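Local atomic coordinates of outer membrane protein (Bartonella henselae, PDB entry 2FI9), a protein that is of unknown function but is named an outer membrane protein and belongs to the DUF498/DUF598 family, whose members include the mitochondrial complex I assembly factor NDUFAF3. Residues M31-R34 against G35-C39; E57-S60 against R61-E65; V89-E93 against K94-S98. All coordinates share one frame; numbering follows the deposited sequence.

Contact 1: M31-R34 against G35-C39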
ATOM      1  N   MET A  31      -3.365  -4.824 -16.344  1.00 39.25           N
ATOM      2  CA  MET A  31      -4.085  -5.885 -15.660  1.00 40.18           C
ATOM      3  C   MET A  31      -5.150  -5.233 -14.762  1.00 39.52           C
ATOM      4  O   MET A  31      -5.096  -4.026 -14.480  1.00 38.18           O
ATOM      5  CB  MET A  31      -3.128  -6.683 -14.774  1.00 39.98           C
ATOM      6  CG  MET A  31      -2.175  -7.670 -15.449  1.00 41.79           C
ATOM      7  SD  MET A  31      -1.117  -8.332 -14.123  1.00 43.64           S
ATOM      8  CE  MET A  31      -2.321  -8.720 -12.856  1.00 43.89           C
ATOM      9  N   SER A  32      -6.111  -6.049 -14.330  1.00 39.56           N
ATOM     10  CA  SER A  32      -7.120  -5.667 -13.341  1.00 39.46           C
ATOM     11  C   SER A  32      -7.022  -6.667 -12.191  1.00 39.44           C
ATOM     12  O   SER A  32      -6.872  -7.871 -12.418  1.00 39.59           O
ATOM     13  CB  SER A  32      -8.508  -5.750 -13.965  1.00 39.32           C
ATOM     14  OG  SER A  32      -9.506  -5.248 -13.092  1.00 41.39           O
ATOM     15  N   HIS A  33      -7.082  -6.181 -10.958  1.00 38.54           N
ATOM     16  CA  HIS A  33      -7.135  -7.082  -9.818  1.00 38.62           C
ATOM     17  C   HIS A  33      -8.307  -6.682  -8.937  1.00 37.74           C
ATOM     18  O   HIS A  33      -8.477  -5.506  -8.635  1.00 37.41           O
ATOM     19  CB  HIS A  33      -5.836  -7.025  -9.018  1.00 39.34           C
ATOM     20  CG  HIS A  33      -5.833  -7.913  -7.807  1.00 42.79           C
ATOM     21  ND1 HIS A  33      -6.088  -7.446  -6.533  1.00 45.40           N
ATOM     22  CD2 HIS A  33      -5.611  -9.245  -7.681  1.00 45.56           C
ATOM     23  CE1 HIS A  33      -6.020  -8.450  -5.676  1.00 44.35           C
ATOM     24  NE2 HIS A  33      -5.738  -9.553  -6.346  1.00 46.94           N
ATOM     25  N   ARG A  34      -9.111  -7.664  -8.548  1.00 36.98           N
ATOM     26  CA  ARG A  34     -10.199  -7.464  -7.596  1.00 37.27           C
ATOM     27  C   ARG A  34      -9.688  -7.728  -6.164  1.00 36.37           C
ATOM     28  O   ARG A  34      -9.185  -8.821  -5.849  1.00 36.07           O
ATOM     29  CB  ARG A  34     -11.393  -8.366  -7.937  1.00 37.93           C
ATOM     30  CG  ARG A  34     -11.048  -9.859  -8.284  1.00 42.31           C
ATOM     31  CD  ARG A  34     -10.144 -10.041  -9.533  1.00 46.83           C
ATOM     32  NE  ARG A  34      -8.917 -10.775  -9.192  1.00 50.70           N
ATOM     33  CZ  ARG A  34      -7.835 -10.874  -9.966  1.00 53.92           C
ATOM     34  NH1 ARG A  34      -7.795 -10.289 -11.162  1.00 54.76           N
ATOM     35  NH2 ARG A  34      -6.780 -11.571  -9.544  1.00 54.37           N
ATOM     36  N   GLY A  35      -9.797  -6.720  -5.313  1.00 35.07           N
ATOM     37  CA  GLY A  35      -9.321  -6.836  -3.942  1.00 33.78           C
ATOM     38  C   GLY A  35      -8.253  -5.820  -3.577  1.00 33.32           C
ATOM     39  O   GLY A  35      -7.796  -5.027  -4.419  1.00 32.61           O
ATOM     40  N   SER A  36      -7.874  -5.834  -2.301  1.00 32.59           N
ATOM     41  CA  SER A  36      -6.862  -4.933  -1.787  1.00 32.42           C
ATOM     42  C   SER A  36      -5.472  -5.405  -2.217  1.00 32.72           C
ATOM     43  O   SER A  36      -5.263  -6.599  -2.485  1.00 33.04           O
ATOM     44  CB  SER A  36      -6.953  -4.875  -0.268  1.00 31.90           C
ATOM     45  OG  SER A  36      -8.226  -4.365   0.137  1.00 31.11           O
ATOM     46  N   ILE A  37      -4.527  -4.473  -2.298  1.00 32.70           N
ATOM     47  CA  ILE A  37      -3.182  -4.813  -2.775  1.00 32.83           C
ATOM     48  C   ILE A  37      -2.105  -4.178  -1.917  1.00 33.34           C
ATOM     49  O   ILE A  37      -2.320  -3.148  -1.259  1.00 32.61           O
ATOM     50  CB  ILE A  37      -2.950  -4.425  -4.274  1.00 33.23           C
ATOM     51  CG1 ILE A  37      -3.192  -2.926  -4.512  1.00 32.49           C
ATOM     52  CG2 ILE A  37      -3.821  -5.273  -5.174  1.00 32.62           C
ATOM     53  CD1 ILE A  37      -2.690  -2.432  -5.872  1.00 33.57           C
ATOM     54  N   ILE A  38      -0.953  -4.819  -1.913  1.00 33.18           N
ATOM     55  CA  ILE A  38       0.247  -4.228  -1.368  1.00 34.18           C
ATOM     56  C   ILE A  38       1.282  -4.120  -2.517  1.00 33.76           C
ATOM     57  O   ILE A  38       1.404  -5.028  -3.325  1.00 33.98           O
ATOM     58  CB  ILE A  38       0.750  -5.044  -0.164  1.00 34.67           C
ATOM     59  CG1 ILE A  38       1.642  -4.190   0.724  1.00 36.96           C
ATOM     60  CG2 ILE A  38       1.448  -6.336  -0.585  1.00 34.84           C
ATOM     61  CD1 ILE A  38       1.801  -4.783   2.103  1.00 41.34           C
ATOM     62  N   CYS A  39       1.969  -2.987  -2.600  1.00 33.54           N
ATOM     63  CA  CYS A  39       2.885  -2.692  -3.682  1.00 33.64           C
ATOM     64  C   CYS A  39       4.228  -2.449  -3.053  1.00 33.13           C
ATOM     65  O   CYS A  39       4.419  -1.465  -2.343  1.00 32.13           O
ATOM     66  CB  CYS A  39       2.446  -1.425  -4.420  1.00 34.64           C
ATOM     67  SG  CYS A  39       0.742  -1.445  -4.993  1.00 37.24           S
TER
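H33 reaches over the bend at G35 and brings its imidazole to the side of I37. From CB the side chain leaves with CG opposite the backbone N (chi1 179°), which carries the ring forward along the chain rather than back over its own strand. H33 CG comes to 4.2 Å from I37 CG2, and the ring atom built as ND1 approaches that methyl to 3.4 Å. The methyl comes at the ring obliquely. G35 O lies near the ring plane, 3.6 Å from the same modelled ND1. At the tip, the atom built as CE1 lies 3.8 Å from S36 O and 3.9 Å from I37 CG2. The imidazole may be turned over, so no polar role is inferred. G35 O is buried here with no partner in the model.

The chain is changing sheets at this point. Strand 31-34 ends a three-stranded antiparallel sheet, strand 36-40 enters the five-stranded mixed one, and G35 (phi 121°, psi 175°) makes the turn in a backbone shape suited to glycine. I37 answers with CG2 next to its own backbone N, and the two side chains run antiparallel past one another. R34, bent at chi2 and chi3, brings one face of its guanidinium, near that group's rim, against the H33 ring. I37 packs further on F26, I44 and L124, while S36 OG bonds to A126 N.

Contact 2: E57-S60 against R61-E65; sequences EDIS and RVLEE
I59 and L63, one helical turn apart, meet through their terminal methyls, I59 CD1 lying 3.9 Å from L63 CD1. The side chains cross at a slant, the leucine bringing CG as well as CD1 against the isoleucine tip. In the backbone, L63 N donates to I59 O at 3.0 Å, and an N-H...O angle of 164° makes this a straight bond, nearly in line with the carbonyl. The following residue repeats it less squarely: E64 N bonds to S60 O at 3.0 Å from a position tilted out of the carbonyl plane. The E64 side chain, extended beyond CG, passes beside that carbonyl, E64 CG 3.0 Å from S60 O and the carboxylate oxygen OE2 3.9 Å from S60 CB.

These i to i+4 bonds belong to the first turn of helix 60-64. S60 closes the preceding turn with two donors to one acceptor, because S60 N reaches E57 O at 3.0 Å and S60 OG donates to that oxygen at 2.6 Å. The hydroxyl lies in the carbonyl plane on a lone pair, a placement that follows from its chi1 of 57°, with OG between the backbone N and the carbonyl carbon.

One shell further out, a water joins D58 O to R61 N, which at 4.9 Å are too distant to bond directly. It donates to D58 O and accepts from R61 N, so the amide is satisfied where the backbone at I59 (psi 3°) departs from helical values. On the buried side I59 and L63 pack against L91 of helix 85-93, and V62 meets I38 and I40 of strand 36-40. The R61 guanidinium makes a cation-pi contact with Y45.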
ATOM      1  N   GLU A  57      -0.475  -8.771  10.059  1.00 38.84           N
ATOM      2  CA  GLU A  57      -0.340  -9.613   8.861  1.00 39.03           C
ATOM      3  C   GLU A  57      -0.331  -8.815   7.556  1.00 37.77           C
ATOM      4  O   GLU A  57       0.490  -9.062   6.656  1.00 37.89           O
ATOM      5  CB  GLU A  57      -1.493 -10.598   8.780  1.00 39.76           C
ATOM      6  CG  GLU A  57      -1.213 -11.952   9.372  1.00 43.73           C
ATOM      7  CD  GLU A  57      -2.071 -13.036   8.725  1.00 48.46           C
ATOM      8  OE1 GLU A  57      -2.117 -14.161   9.277  1.00 50.70           O
ATOM      9  OE2 GLU A  57      -2.705 -12.766   7.673  1.00 49.45           O
ATOM     10  N   ASP A  58      -1.259  -7.874   7.441  1.00 36.38           N
ATOM     11  CA  ASP A  58      -1.359  -7.051   6.241  1.00 35.81           C
ATOM     12  C   ASP A  58      -0.036  -6.422   5.832  1.00 35.75           C
ATOM     13  O   ASP A  58       0.242  -6.280   4.631  1.00 35.30           O
ATOM     14  CB  ASP A  58      -2.413  -5.961   6.410  1.00 35.48           C
ATOM     15  CG  ASP A  58      -3.806  -6.515   6.421  1.00 36.33           C
ATOM     16  OD1 ASP A  58      -3.987  -7.675   5.998  1.00 37.86           O
ATOM     17  OD2 ASP A  58      -4.727  -5.804   6.858  1.00 38.05           O
ATOM     18  N   ILE A  59       0.760  -6.031   6.824  1.00 35.08           N
ATOM     19  CA  ILE A  59       1.988  -5.289   6.553  1.00 35.34           C
ATOM     20  C   ILE A  59       3.253  -6.167   6.646  1.00 34.83           C
ATOM     21  O   ILE A  59       4.374  -5.679   6.489  1.00 34.56           O
ATOM     22  CB  ILE A  59       2.121  -4.024   7.463  1.00 35.00           C
ATOM     23  CG1 ILE A  59       2.299  -4.414   8.938  1.00 34.87           C
ATOM     24  CG2 ILE A  59       0.918  -3.088   7.276  1.00 35.74           C
ATOM     25  CD1 ILE A  59       2.999  -3.342   9.774  1.00 34.66           C
ATOM     26  N   SER A  60       3.058  -7.457   6.883  1.00 34.47           N
ATOM     27  CA  SER A  60       4.173  -8.389   7.052  1.00 34.49           C
ATOM     28  C   SER A  60       5.179  -8.384   5.889  1.00 34.23           C
ATOM     29  O   SER A  60       6.379  -8.462   6.118  1.00 32.99           O
ATOM     30  CB  SER A  60       3.658  -9.810   7.306  1.00 34.85           C
ATOM     31  OG  SER A  60       2.816 -10.233   6.250  1.00 36.32           O
ATOM     32  N   ARG A  61       4.701  -8.256   4.650  1.00 33.97           N
ATOM     33  CA  ARG A  61       5.616  -8.217   3.506  1.00 34.70           C
ATOM     34  C   ARG A  61       6.443  -6.931   3.473  1.00 34.66           C
ATOM     35  O   ARG A  61       7.612  -6.941   3.031  1.00 34.53           O
ATOM     36  CB  ARG A  61       4.869  -8.393   2.189  1.00 34.77           C
ATOM     37  CG  ARG A  61       4.591  -9.834   1.821  1.00 36.66           C
ATOM     38  CD  ARG A  61       3.992  -9.900   0.417  1.00 36.19           C
ATOM     39  NE  ARG A  61       3.640 -11.258   0.009  1.00 39.50           N
ATOM     40  CZ  ARG A  61       4.487 -12.135  -0.538  1.00 40.27           C
ATOM     41  NH1 ARG A  61       5.765 -11.822  -0.746  1.00 41.64           N
ATOM     42  NH2 ARG A  61       4.054 -13.339  -0.890  1.00 39.80           N
ATOM     43  N   VAL A  62       5.827  -5.835   3.928  1.00 34.00           N
ATOM     44  CA  VAL A  62       6.508  -4.552   4.039  1.00 33.59           C
ATOM     45  C   VAL A  62       7.632  -4.651   5.064  1.00 33.76           C
ATOM     46  O   VAL A  62       8.765  -4.258   4.785  1.00 33.44           O
ATOM     47  CB  VAL A  62       5.537  -3.418   4.423  1.00 33.53           C
ATOM     48  CG1 VAL A  62       6.289  -2.135   4.760  1.00 32.62           C
ATOM     49  CG2 VAL A  62       4.587  -3.165   3.303  1.00 33.38           C
ATOM     50  N   LEU A  63       7.326  -5.193   6.237  1.00 33.55           N
ATOM     51  CA  LEU A  63       8.328  -5.325   7.278  1.00 34.51           C
ATOM     52  C   LEU A  63       9.493  -6.182   6.756  1.00 34.89           C
ATOM     53  O   LEU A  63      10.667  -5.856   6.953  1.00 35.16           O
ATOM     54  CB  LEU A  63       7.709  -5.932   8.548  1.00 34.07           C
ATOM     55  CG  LEU A  63       6.622  -5.046   9.201  1.00 35.55           C
ATOM     56  CD1 LEU A  63       5.982  -5.761  10.379  1.00 36.01           C
ATOM     57  CD2 LEU A  63       7.170  -3.687   9.657  1.00 34.29           C
ATOM     58  N   GLU A  64       9.156  -7.267   6.077  1.00 35.50           N
ATOM     59  CA  GLU A  64      10.158  -8.220   5.605  1.00 36.38           C
ATOM     60  C   GLU A  64      11.091  -7.629   4.539  1.00 36.05           C
ATOM     61  O   GLU A  64      12.234  -8.068   4.391  1.00 36.47           O
ATOM     62  CB  GLU A  64       9.461  -9.480   5.075  1.00 36.62           C
ATOM     63  CG  GLU A  64       8.776 -10.321   6.182  1.00 38.02           C
ATOM     64  CD  GLU A  64       7.741 -11.318   5.630  1.00 38.32           C
ATOM     65  OE1 GLU A  64       7.771 -11.595   4.410  1.00 41.15           O
ATOM     66  OE2 GLU A  64       6.914 -11.844   6.411  1.00 38.84           O
ATOM     67  N   GLU A  65      10.597  -6.640   3.796  1.00 35.90           N
ATOM     68  CA  GLU A  65      11.376  -5.998   2.739  1.00 35.65           C
ATOM     69  C   GLU A  65      11.813  -4.590   3.148  1.00 35.16           C
ATOM     70  O   GLU A  65      12.103  -3.747   2.291  1.00 35.30           O
ATOM     71  CB  GLU A  65      10.553  -5.933   1.453  1.00 35.29           C
ATOM     72  CG  GLU A  65      10.221  -7.284   0.886  1.00 36.79           C
ATOM     73  CD  GLU A  65       9.700  -7.223  -0.549  1.00 37.23           C
ATOM     74  OE1 GLU A  65       9.928  -6.217  -1.274  1.00 36.16           O
ATOM     75  OE2 GLU A  65       9.053  -8.208  -0.946  1.00 38.22           O
TER
HETATM   76  O   HOH W   1       1.969  -8.251   3.581  1.00 31.98           O

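Contact 3: V89-E93 against K94-S98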
ATOM      1  N   VAL A  89       4.402   1.035  16.033  1.00 29.15           N
ATOM      2  CA  VAL A  89       5.599   0.438  16.644  1.00 29.59           C
ATOM      3  C   VAL A  89       6.407  -0.432  15.668  1.00 29.92           C
ATOM      4  O   VAL A  89       7.608  -0.221  15.504  1.00 30.39           O
ATOM      5  CB  VAL A  89       5.237  -0.369  17.919  1.00 29.79           C
ATOM      6  CG1 VAL A  89       6.460  -1.057  18.521  1.00 30.22           C
ATOM      7  CG2 VAL A  89       4.618   0.569  18.955  1.00 28.47           C
ATOM      8  N   LEU A  90       5.761  -1.415  15.049  1.00 29.63           N
ATOM      9  CA  LEU A  90       6.446  -2.310  14.100  1.00 29.98           C
ATOM     10  C   LEU A  90       7.128  -1.542  12.962  1.00 29.46           C
ATOM     11  O   LEU A  90       8.290  -1.812  12.622  1.00 29.58           O
ATOM     12  CB  LEU A  90       5.450  -3.316  13.527  1.00 30.62           C
ATOM     13  CG  LEU A  90       4.869  -4.358  14.489  1.00 32.25           C
ATOM     14  CD1 LEU A  90       3.582  -4.931  13.905  1.00 34.10           C
ATOM     15  CD2 LEU A  90       5.866  -5.447  14.780  1.00 33.23           C
ATOM     16  N   LEU A  91       6.407  -0.593  12.367  1.00 29.32           N
ATOM     17  CA  LEU A  91       6.964   0.211  11.268  1.00 29.08           C
ATOM     18  C   LEU A  91       8.140   1.066  11.756  1.00 30.25           C
ATOM     19  O   LEU A  91       9.192   1.157  11.101  1.00 29.37           O
ATOM     20  CB  LEU A  91       5.876   1.055  10.616  1.00 29.42           C
ATOM     21  CG  LEU A  91       4.897   0.212   9.791  1.00 28.37           C
ATOM     22  CD1 LEU A  91       3.577   0.961   9.519  1.00 27.92           C
ATOM     23  CD2 LEU A  91       5.585  -0.333   8.481  1.00 27.96           C
ATOM     24  N   TRP A  92       7.973   1.661  12.939  1.00 29.92           N
ATOM     25  CA  TRP A  92       9.035   2.442  13.558  1.00 30.94           C
ATOM     26  C   TRP A  92      10.302   1.619  13.783  1.00 31.57           C
ATOM     27  O   TRP A  92      11.401   2.102  13.527  1.00 31.45           O
ATOM     28  CB  TRP A  92       8.534   3.051  14.884  1.00 31.42           C
ATOM     29  CG  TRP A  92       9.549   3.896  15.600  1.00 31.61           C
ATOM     30  CD1 TRP A  92       9.675   5.253  15.535  1.00 32.36           C
ATOM     31  CD2 TRP A  92      10.570   3.441  16.498  1.00 32.99           C
ATOM     32  NE1 TRP A  92      10.709   5.672  16.329  1.00 32.48           N
ATOM     33  CE2 TRP A  92      11.279   4.580  16.931  1.00 32.58           C
ATOM     34  CE3 TRP A  92      10.949   2.178  16.982  1.00 33.61           C
ATOM     35  CZ2 TRP A  92      12.348   4.501  17.827  1.00 34.58           C
ATOM     36  CZ3 TRP A  92      12.025   2.092  17.865  1.00 33.82           C
ATOM     37  CH2 TRP A  92      12.707   3.253  18.286  1.00 34.07           C
ATOM     38  N   GLU A  93      10.141   0.382  14.261  1.00 32.44           N
ATOM     39  CA  GLU A  93      11.269  -0.525  14.520  1.00 34.29           C
ATOM     40  C   GLU A  93      12.082  -0.824  13.267  1.00 34.18           C
ATOM     41  O   GLU A  93      13.244  -1.176  13.352  1.00 33.97           O
ATOM     42  CB  GLU A  93      10.774  -1.863  15.058  1.00 34.26           C
ATOM     43  CG  GLU A  93      10.128  -1.824  16.415  1.00 36.19           C
ATOM     44  CD  GLU A  93       9.591  -3.187  16.843  1.00 36.61           C
ATOM     45  OE1 GLU A  93       9.602  -4.144  16.033  1.00 41.81           O
ATOM     46  OE2 GLU A  93       9.153  -3.305  18.000  1.00 42.41           O
ATOM     47  N   LYS A  94      11.445  -0.710  12.105  1.00 34.51           N
ATOM     48  CA  LYS A  94      12.105  -1.017  10.832  1.00 35.23           C
ATOM     49  C   LYS A  94      12.481   0.266  10.096  1.00 35.46           C
ATOM     50  O   LYS A  94      12.876   0.219   8.930  1.00 36.24           O
ATOM     51  CB  LYS A  94      11.188  -1.871   9.961  1.00 35.45           C
ATOM     52  CG  LYS A  94      10.883  -3.258  10.512  1.00 37.20           C
ATOM     53  CD  LYS A  94      12.077  -4.168  10.412  1.00 39.14           C
ATOM     54  CE  LYS A  94      11.752  -5.546  10.908  1.00 40.83           C
ATOM     55  NZ  LYS A  94      13.004  -6.325  11.015  1.00 42.98           N
ATOM     56  N   ARG A  95      12.349   1.401  10.789  1.00 35.23           N
ATOM     57  CA  ARG A  95      12.671   2.726  10.255  1.00 35.42           C
ATOM     58  C   ARG A  95      11.933   3.015   8.948  1.00 35.00           C
ATOM     59  O   ARG A  95      12.505   3.596   8.023  1.00 34.86           O
ATOM     60  CB  ARG A  95      14.185   2.895  10.031  1.00 36.63           C
ATOM     61  CG  ARG A  95      15.089   2.434  11.182  1.00 38.57           C
ATOM     62  CD  ARG A  95      14.949   3.316  12.370  1.00 44.14           C
ATOM     63  NE  ARG A  95      15.509   2.714  13.582  1.00 48.55           N
ATOM     64  CZ  ARG A  95      15.042   2.934  14.811  1.00 48.57           C
ATOM     65  NH1 ARG A  95      13.991   3.729  14.990  1.00 49.33           N
ATOM     66  NH2 ARG A  95      15.617   2.350  15.857  1.00 49.49           N
ATOM     67  N   ILE A  96      10.685   2.578   8.860  1.00 33.77           N
ATOM     68  CA  ILE A  96       9.851   2.933   7.728  1.00 33.59           C
ATOM     69  C   ILE A  96       8.963   4.096   8.124  1.00 33.93           C
ATOM     70  O   ILE A  96       8.208   4.007   9.097  1.00 33.24           O
ATOM     71  CB  ILE A  96       8.991   1.749   7.258  1.00 34.06           C
ATOM     72  CG1 ILE A  96       9.891   0.577   6.822  1.00 32.75           C
ATOM     73  CG2 ILE A  96       8.044   2.176   6.119  1.00 32.94           C
ATOM     74  CD1 ILE A  96       9.134  -0.691   6.626  1.00 34.04           C
ATOM     75  N   SER A  97       9.075   5.194   7.389  1.00 34.28           N
ATOM     76  CA  SER A  97       8.218   6.333   7.636  1.00 35.96           C
ATOM     77  C   SER A  97       6.883   6.069   6.920  1.00 35.44           C
ATOM     78  O   SER A  97       6.860   5.632   5.760  1.00 36.31           O
ATOM     79  CB  SER A  97       8.916   7.652   7.250  1.00 36.29           C
ATOM     80  OG  SER A  97       8.612   8.077   5.937  1.00 41.46           O
ATOM     81  N   SER A  98       5.776   6.260   7.623  1.00 34.80           N
ATOM     82  CA  SER A  98       4.491   5.852   7.079  1.00 34.50           C
ATOM     83  C   SER A  98       3.379   6.821   7.386  1.00 33.81           C
ATOM     84  O   SER A  98       3.443   7.590   8.350  1.00 32.21           O
ATOM     85  CB  SER A  98       4.122   4.435   7.549  1.00 35.27           C
ATOM     86  OG  SER A  98       3.920   4.394   8.953  1.00 38.94           O
TER
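The R95 guanidinium stands over one face of the W92 indole in a cation-pi contact, with R95 CZ 4.3 Å from the centroid of the six-membered ring and 13° off its normal. The planes are 76° apart, so the guanidinium comes edge-first and NH1 leads, nearest to CZ2 and CE2. A bend at chi2 turns the arginine back beside the tryptophan, and both side chains run the same way at the surface.

Backbone hydrogen bonds explain why R95 is placed to do this. I96 N bonds to L91 O at 3.0 Å and R95 N to W92 O at 3.0 Å, the paired 6→1 and 5→2 bonds of a Schellman motif, with R95 as the C-prime residue at a positive phi of 55°. L91 O also accepts from K94 N at 3.1 Å, the two amides coming from opposite faces of its carbonyl plane. The K94 N to L90 O bond is weak.

Apolar contact accompanies this helix end, as is usual for the motif. L91 CD2 meets I96 CD1 at 4.0 Å, the two side chains set at an angle to each other. Separate from that pair is a van der Waals contact with the S98 hydroxyl, L91 CD1 lying 3.5 Å from S98 OG.

The reversal takes helix 85-93 into strand 97-101 within the beta-alpha-beta unit that starts from strand 71-75. L91 and I96 both rest on L72 of that starting strand; on the side of helix 60-64, I96 meets V62. S97 then joins the sheet through backbone bonds to E70 and L72.

The contacts follow one another along the chain as 1, 2 and 3, and all adjoin the five-stranded mixed sheet. Contact 1 delivers strand 36-40 into its interior, and contact 3 starts strand 97-101 at one outer edge; their centres lie about 24 Å apart, on opposite sides of the chain's centre. Contact 2, with helix 60-64, stands between them. Its centre is about 16 Å from that of contact 1 and about 11 Å from that of contact 3, and it touches both: I38 CD1 lies 3.3 Å from D58 O, and L63 CD2 lies 3.8 Å from K94 CG. Helix 60-64 and the turn before it thereby bridge strand 36-40 and the end of helix 85-93.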